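PDB 3L0G: nicotinate-nucleotide pyrophosphorylase from Ehrlichia chaffeensis, which probably converts quinolinate and phosphoribosyl pyrophosphate into nicotinate mononucleotide, with loss of carbon dioxide, on the route to NAD. Local coordinates for residues 123-133 with 281-290. Residues are numbered along the deposited sequence; the frame is centred on the assembly and turned at random. Where two conformers were deposited one is given.
Sequences IQHASGIASIT and ITNSFQNKDI
Ile281 meets Ile132 and Thr133 of helix 116-139 with its branched carbon: CB lies 3.8 Å from Ile132 CG2, while the Ile281 side chain crosses that of Thr133 at about a right angle, bringing CD1 beside Thr133 OG1. Its carbonyl oxygen faces the methyl CG2 of Ile129, an apolar neighbour. Phe285 has CG between its backbone N and carbonyl carbon (chi1 62°), which brings its ring in toward the helix; Ile129 CG1 lies over one face, 3.6 Å from the Phe285 ring centroid and 18° off the normal, a CH-pi contact. The ring edge points at the face of His125 in a T-shaped pair, centroids 5.3 Å apart and planes at 87°; His125 NE2 is hydrogen-bonded to Asp161. Gly128 lets the loop come close, its CA 3.4 Å from Gln286 O, and one water donates to both Gly128 O and Gln286 O. At Asn287 the CA approaches Gln124 O. Next, Lys288 N donates to Gln124 O (3.3 Å), which thus accepts two N-H groups, from Gly128 and Lys288, on opposite faces of its plane. The bent Lys288 chain runs back beside Ser131, with Lys288 CE tight against Ser131 CB at 3.5 Å. Ile290, which starts strand 290-294, places CG2 3.6 Å from Ile123 CD1. Helix 116-139 is thus lined by the connection that leads from strand 275-277 of the parallel sheet to the antiparallel sheet of the other domain. Apolar and aromatic packing round Ile281, Phe285 and Ile290 flanks a polar stretch at 286-288, where the loop's backbone meets the helix through one direct hydrogen bond and a bridging water.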
loop_
_atom_site.group_PDB
_atom_site.type_symbol
_atom_site.label_atom_id
_atom_site.label_comp_id
_atom_site.label_asym_id
_atom_site.label_seq_id
_atom_site.Cartn_x
_atom_site.Cartn_y
_atom_site.Cartn_z
ATOM N N ILE C 123 12.588 -11.046 -9.442
ATOM C CA ILE C 123 14.048 -11.168 -9.465
ATOM C C ILE C 123 14.585 -11.079 -10.884
ATOM O O ILE C 123 15.665 -10.547 -11.112
ATOM C CB ILE C 123 14.564 -12.422 -8.736
ATOM C CG1 ILE C 123 14.119 -13.709 -9.429
ATOM C CG2 ILE C 123 14.126 -12.380 -7.266
ATOM C CD1 ILE C 123 14.542 -14.944 -8.698
ATOM N N GLN C 124 13.807 -11.562 -11.850
ATOM C CA GLN C 124 14.184 -11.425 -13.245
ATOM C C GLN C 124 14.198 -9.933 -13.686
ATOM O O GLN C 124 15.071 -9.516 -14.444
ATOM C CB GLN C 124 13.232 -12.236 -14.140
ATOM C CG GLN C 124 13.325 -13.756 -13.990
ATOM C CD GLN C 124 12.432 -14.479 -15.022
ATOM O OE1 GLN C 124 12.886 -14.863 -16.081
ATOM N NE2 GLN C 124 11.185 -14.594 -14.733
ATOM N N HIS C 125 13.212 -9.156 -13.243
ATOM C CA HIS C 125 13.182 -7.710 -13.504
ATOM C C HIS C 125 14.333 -7.001 -12.789
ATOM O O HIS C 125 15.159 -6.298 -13.432
ATOM C CB HIS C 125 11.861 -7.173 -12.997
ATOM C CG HIS C 125 11.666 -5.695 -13.165
ATOM N ND1 HIS C 125 10.859 -5.167 -14.148
ATOM C CD2 HIS C 125 12.116 -4.642 -12.437
ATOM C CE1 HIS C 125 10.836 -3.846 -14.023
ATOM N NE2 HIS C 125 11.601 -3.507 -13.003
ATOM N N ALA C 126 14.411 -7.190 -11.463
ATOM C CA ALA C 126 15.425 -6.507 -10.662
ATOM C C ALA C 126 16.820 -6.881 -11.149
ATOM O O ALA C 126 17.668 -6.013 -11.273
ATOM C CB ALA C 126 15.263 -6.789 -9.140
ATOM N N SER C 127 17.060 -8.168 -11.433
ATOM C CA SER C 127 18.377 -8.599 -11.883
ATOM C C SER C 127 18.705 -8.078 -13.296
ATOM O O SER C 127 19.877 -7.797 -13.610
ATOM C CB SER C 127 18.534 -10.133 -11.789
ATOM O OG SER C 127 18.632 -10.551 -10.430
ATOM N N GLY C 128 17.686 -7.943 -14.145
ATOM C CA GLY C 128 17.896 -7.338 -15.468
ATOM C C GLY C 128 18.398 -5.909 -15.364
ATOM O O GLY C 128 19.341 -5.515 -16.041
ATOM N N ILE C 129 17.794 -5.124 -14.490
ATOM C CA ILE C 129 18.272 -3.746 -14.269
ATOM C C ILE C 129 19.682 -3.693 -13.649
ATOM O O ILE C 129 20.552 -2.984 -14.126
ATOM C CB ILE C 129 17.268 -2.970 -13.437
ATOM C CG1 ILE C 129 15.958 -2.838 -14.233
ATOM C CG2 ILE C 129 17.829 -1.590 -13.035
ATOM C CD1 ILE C 129 14.755 -2.267 -13.411
ATOM N N ALA C 130 19.924 -4.478 -12.612
ATOM C CA ALA C 130 21.225 -4.463 -11.947
ATOM C C ALA C 130 22.299 -4.882 -12.945
ATOM O O ALA C 130 23.352 -4.288 -12.983
ATOM C CB ALA C 130 21.228 -5.381 -10.733
ATOM N N SER C 131 22.005 -5.880 -13.781
ATOM C CA SER C 131 22.980 -6.372 -14.743
ATOM C C SER C 131 23.261 -5.379 -15.881
ATOM O O SER C 131 24.420 -5.183 -16.245
ATOM C CB SER C 131 22.543 -7.723 -15.306
ATOM O OG SER C 131 22.259 -8.644 -14.249
ATOM N N ILE C 132 22.241 -4.728 -16.445
ATOM C CA ILE C 132 22.538 -3.752 -17.522
ATOM C C ILE C 132 23.326 -2.543 -16.938
ATOM O O ILE C 132 24.270 -2.030 -17.550
ATOM C CB ILE C 132 21.276 -3.338 -18.345
ATOM C CG1 ILE C 132 21.679 -2.565 -19.604
ATOM C CG2 ILE C 132 20.332 -2.484 -17.530
ATOM C CD1 ILE C 132 22.712 -3.312 -20.495
ATOM N N THR C 133 22.963 -2.120 -15.738
ATOM C CA THR C 133 23.666 -1.033 -15.063
ATOM C C THR C 133 25.131 -1.378 -14.895
ATOM O O THR C 133 26.025 -0.594 -15.259
ATOM C CB THR C 133 23.008 -0.712 -13.677
ATOM O OG1 THR C 133 21.654 -0.279 -13.892
ATOM C CG2 THR C 133 23.755 0.379 -12.927
ATOM N N ILE C 281 18.267 1.939 -18.836
ATOM C CA ILE C 281 18.633 0.929 -17.810
ATOM C C ILE C 281 17.476 0.568 -16.856
ATOM O O ILE C 281 17.580 -0.406 -16.109
ATOM C CB ILE C 281 19.898 1.257 -17.013
ATOM C CG1 ILE C 281 19.799 2.606 -16.280
ATOM C CG2 ILE C 281 21.104 1.239 -17.950
ATOM C CD1 ILE C 281 21.025 2.916 -15.386
ATOM N N THR C 282 16.383 1.334 -16.894
ATOM C CA THR C 282 15.165 1.047 -16.081
ATOM C C THR C 282 13.901 0.891 -16.972
ATOM O O THR C 282 12.811 0.700 -16.480
ATOM C CB THR C 282 14.914 2.127 -15.014
ATOM O OG1 THR C 282 14.733 3.426 -15.638
ATOM C CG2 THR C 282 16.074 2.220 -14.055
ATOM N N ASN C 283 14.070 1.013 -18.284
ATOM C CA ASN C 283 13.055 0.597 -19.225
ATOM C C ASN C 283 13.801 0.037 -20.448
ATOM O O ASN C 283 15.017 0.279 -20.615
ATOM C CB ASN C 283 12.087 1.754 -19.533
ATOM C CG ASN C 283 12.708 2.835 -20.349
ATOM O OD1 ASN C 283 12.991 2.630 -21.528
ATOM N ND2 ASN C 283 12.959 4.001 -19.730
ATOM N N SER C 284 13.142 -0.771 -21.260
ATOM C CA SER C 284 13.783 -1.298 -22.482
ATOM C C SER C 284 15.077 -2.108 -22.244
ATOM O O SER C 284 15.997 -2.039 -23.032
ATOM C CB SER C 284 14.120 -0.134 -23.443
ATOM O OG SER C 284 12.975 0.667 -23.703
ATOM N N PHE C 285 15.139 -2.840 -21.152
ATOM C CA PHE C 285 16.278 -3.696 -20.821
ATOM C C PHE C 285 15.802 -5.157 -20.858
ATOM O O PHE C 285 14.595 -5.437 -20.801
ATOM C CB PHE C 285 16.781 -3.352 -19.424
ATOM C CG PHE C 285 15.757 -3.604 -18.369
ATOM C CD1 PHE C 285 15.650 -4.842 -17.803
ATOM C CD2 PHE C 285 14.837 -2.620 -18.013
ATOM C CE1 PHE C 285 14.650 -5.115 -16.867
ATOM C CE2 PHE C 285 13.853 -2.884 -17.062
ATOM C CZ PHE C 285 13.764 -4.146 -16.504
ATOM N N GLN C 286 16.749 -6.080 -20.890
ATOM C CA GLN C 286 16.438 -7.523 -20.900
ATOM C C GLN C 286 16.308 -8.078 -19.496
ATOM O O GLN C 286 17.242 -7.978 -18.734
ATOM C CB GLN C 286 17.560 -8.280 -21.578
ATOM C CG GLN C 286 17.790 -7.905 -22.991
ATOM C CD GLN C 286 16.596 -8.283 -23.839
ATOM O OE1 GLN C 286 16.174 -9.452 -23.844
ATOM N NE2 GLN C 286 16.008 -7.281 -24.530
ATOM N N ASN C 287 15.175 -8.698 -19.167
ATOM C CA ASN C 287 15.064 -9.492 -17.948
ATOM C C ASN C 287 16.091 -10.622 -18.036
ATOM O O ASN C 287 16.375 -11.110 -19.132
ATOM C CB ASN C 287 13.668 -10.123 -17.798
ATOM C CG ASN C 287 12.652 -9.195 -17.163
ATOM O OD1 ASN C 287 11.587 -9.642 -16.653
ATOM N ND2 ASN C 287 12.954 -7.912 -17.165
ATOM N N LYS C 288 16.639 -11.030 -16.893
ATOM C CA LYS C 288 17.491 -12.212 -16.824
ATOM C C LYS C 288 16.638 -13.463 -16.652
ATOM O O LYS C 288 15.526 -13.435 -16.109
ATOM C CB LYS C 288 18.493 -12.091 -15.690
ATOM C CG LYS C 288 19.514 -10.983 -15.904
ATOM C CD LYS C 288 20.306 -11.243 -17.181
ATOM C CE LYS C 288 21.575 -10.464 -17.224
ATOM N NZ LYS C 288 22.286 -10.702 -18.508
ATOM N N ASP C 289 17.178 -14.566 -17.137
ATOM C CA ASP C 289 16.507 -15.827 -17.115
ATOM C C ASP C 289 16.931 -16.564 -15.853
ATOM O O ASP C 289 18.132 -16.879 -15.654
ATOM C CB ASP C 289 16.847 -16.612 -18.405
ATOM C CG ASP C 289 16.004 -17.846 -18.574
ATOM O OD1 ASP C 289 15.157 -18.098 -17.689
ATOM O OD2 ASP C 289 16.212 -18.594 -19.571
ATOM N N ILE C 290 15.933 -16.811 -15.010
ATOM C CA ILE C 290 16.064 -17.448 -13.692
ATOM C C ILE C 290 14.826 -18.319 -13.519
ATOM O O ILE C 290 13.736 -17.879 -13.852
ATOM C CB ILE C 290 16.096 -16.393 -12.566
ATOM C CG1 ILE C 290 17.259 -15.414 -12.790
ATOM C CG2 ILE C 290 16.194 -17.050 -11.170
ATOM C CD1 ILE C 290 17.232 -14.145 -11.885
HETATM O O HOH W 1 9.652 -6.902 -15.876
HETATM O O HOH W 2 19.702 -6.872 -18.369
#